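Local coordinates for disulfide bond protein A (Staphylococcus aureus, PDB 3BCI), which is a thioredoxin-family thiol:disulfide oxidoreductase of the DsbA type, which probably introduces disulfide bonds into other proteins through its redox-active cysteine pair, at residues V63-R66 with A67-V71. Numbering follows the deposited sequence.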
ATOM      1  N   VAL A  63       4.215  -0.280 -11.620  1.00 27.55           N
ATOM      2  CA  VAL A  63       3.952  -1.696 -11.840  1.00 28.39           C
ATOM      3  C   VAL A  63       3.683  -2.345 -10.488  1.00 26.62           C
ATOM      4  O   VAL A  63       2.753  -3.140 -10.343  1.00 26.06           O
ATOM      5  CB  VAL A  63       5.149  -2.409 -12.521  1.00 31.28           C
ATOM      6  CG1 VAL A  63       4.821  -3.877 -12.737  1.00 25.12           C
ATOM      7  CG2 VAL A  63       5.461  -1.750 -13.863  1.00 29.38           C
ATOM      8  N   GLY A  64       4.503  -1.997  -9.501  1.00 25.06           N
ATOM      9  CA  GLY A  64       4.323  -2.538  -8.168  1.00 21.56           C
ATOM     10  C   GLY A  64       2.976  -2.101  -7.618  1.00 22.52           C
ATOM     11  O   GLY A  64       2.286  -2.874  -6.946  1.00 23.74           O
ATOM     12  N   SER A  65       2.596  -0.862  -7.914  1.00 20.78           N
ATOM     13  CA  SER A  65       1.324  -0.319  -7.450  1.00 26.52           C
ATOM     14  C   SER A  65       0.152  -1.079  -8.058  1.00 21.66           C
ATOM     15  O   SER A  65      -0.826  -1.355  -7.373  1.00 21.05           O
ATOM     16  CB  SER A  65       1.208   1.165  -7.804  1.00 23.10           C
ATOM     17  OG  SER A  65      -0.010   1.699  -7.310  1.00 25.65           O
ATOM     18  N   ARG A  66       0.240  -1.405  -9.346  1.00 21.90           N
ATOM     19  CA  ARG A  66      -0.826  -2.163 -10.006  1.00 24.29           C
ATOM     20  C   ARG A  66      -1.013  -3.537  -9.348  1.00 21.80           C
ATOM     21  O   ARG A  66      -2.130  -3.935  -9.035  1.00 24.84           O
ATOM     22  CB  ARG A  66      -0.502  -2.366 -11.489  1.00 21.32           C
ATOM     23  CG  ARG A  66      -0.517  -1.094 -12.318  1.00 25.68           C
ATOM     24  CD  ARG A  66       0.127  -1.335 -13.674  1.00 29.00           C
ATOM     25  NE  ARG A  66       0.250  -0.102 -14.442  1.00 30.31           N
ATOM     26  CZ  ARG A  66       1.165   0.095 -15.384  1.00 28.33           C
ATOM     27  NH1 ARG A  66       2.038  -0.859 -15.675  1.00 27.92           N
ATOM     28  NH2 ARG A  66       1.208   1.247 -16.034  1.00 33.78           N
ATOM     29  N   ALA A  67       0.084  -4.263  -9.151  1.00 22.18           N
ATOM     30  CA  ALA A  67       0.012  -5.585  -8.535  1.00 24.29           C
ATOM     31  C   ALA A  67      -0.594  -5.461  -7.144  1.00 23.54           C
ATOM     32  O   ALA A  67      -1.422  -6.281  -6.741  1.00 23.15           O
ATOM     33  CB  ALA A  67       1.403  -6.209  -8.449  1.00 23.30           C
ATOM     34  N   SER A  68      -0.178  -4.425  -6.420  1.00 20.01           N
ATOM     35  CA  SER A  68      -0.675  -4.170  -5.073  1.00 25.23           C
ATOM     36  C   SER A  68      -2.188  -3.961  -5.090  1.00 24.95           C
ATOM     37  O   SER A  68      -2.915  -4.540  -4.275  1.00 22.04           O
ATOM     38  CB  SER A  68       0.020  -2.931  -4.491  1.00 25.74           C
ATOM     39  OG  SER A  68      -0.421  -2.663  -3.171  1.00 29.11           O
ATOM     40  N   HIS A  69      -2.662  -3.133  -6.018  1.00 20.12           N
ATOM     41  CA  HIS A  69      -4.095  -2.867  -6.131  1.00 26.50           C
ATOM     42  C   HIS A  69      -4.872  -4.104  -6.579  1.00 26.08           C
ATOM     43  O   HIS A  69      -6.028  -4.288  -6.194  1.00 21.93           O
ATOM     44  CB  HIS A  69      -4.347  -1.700  -7.090  1.00 19.40           C
ATOM     45  CG  HIS A  69      -4.247  -0.357  -6.434  1.00 24.16           C
ATOM     46  ND1 HIS A  69      -5.211   0.123  -5.576  1.00 19.33           N
ATOM     47  CD2 HIS A  69      -3.273   0.584  -6.471  1.00 23.25           C
ATOM     48  CE1 HIS A  69      -4.838   1.302  -5.110  1.00 25.41           C
ATOM     49  NE2 HIS A  69      -3.664   1.605  -5.638  1.00 27.31           N
ATOM     50  N   ALA A  70      -4.242  -4.951  -7.386  1.00 23.80           N
ATOM     51  CA  ALA A  70      -4.901  -6.174  -7.839  1.00 24.85           C
ATOM     52  C   ALA A  70      -5.115  -7.080  -6.624  1.00 26.46           C
ATOM     53  O   ALA A  70      -6.193  -7.649  -6.442  1.00 23.48           O
ATOM     54  CB  ALA A  70      -4.043  -6.886  -8.899  1.00 24.15           C
ATOM     55  N   VAL A  71      -4.087  -7.205  -5.788  1.00 23.93           N
ATOM     56  CA  VAL A  71      -4.186  -8.024  -4.584  1.00 25.46           C
ATOM     57  C   VAL A  71      -5.292  -7.502  -3.668  1.00 25.75           C
ATOM     58  O   VAL A  71      -6.104  -8.275  -3.152  1.00 25.14           O
ATOM     59  CB  VAL A  71      -2.848  -8.033  -3.796  1.00 26.62           C
ATOM     60  CG1 VAL A  71      -3.031  -8.721  -2.443  1.00 29.05           C
ATOM     61  CG2 VAL A  71      -1.777  -8.752  -4.606  1.00 26.01           C
TER
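Two successive turns of helix 61-74 meet here, and S65 and H69, one turn apart, make the side-chain contact along one flank. OG of S65 lies at the edge of the imidazole, in the plane of the ring, 3.5 Å from CD2 of H69. S65 turns its hydroxyl there by setting OG anti to its own backbone N (chi1 -178°). The carbonyl O of S65 also lies near the ring plane, 3.2 Å from the same CD2, while it accepts the backbone N-H of H69 at 2.9 Å. The carbon edge of the imidazole thus faces both oxygens of S65, and NE2 reaches across to D138 on helix 130-144, a hydrogen bond that should limit rotation of the ring.

In this DsbA-type thioredoxin fold the helix belongs to the helical part, packed among helices 79-88, 100-108, 114-125 and 130-144. A67 touches Y124 and L103, and S68 packs on F79 and F82 while its OG hydrogen-bonds to Y21, close in sequence to the redox-active C23/C26 pair. R66, its chain extended from CG to NE, carries its guanidinium to W132 in a cation-pi contact.

Backbone pairing is regular alpha-helical, i to i+4. N of A67 donates to O of V63 at 3.1 Å, nearly straight at 171°; N of S68 bonds in the same way to O of G64, and N of A70 to O of R66.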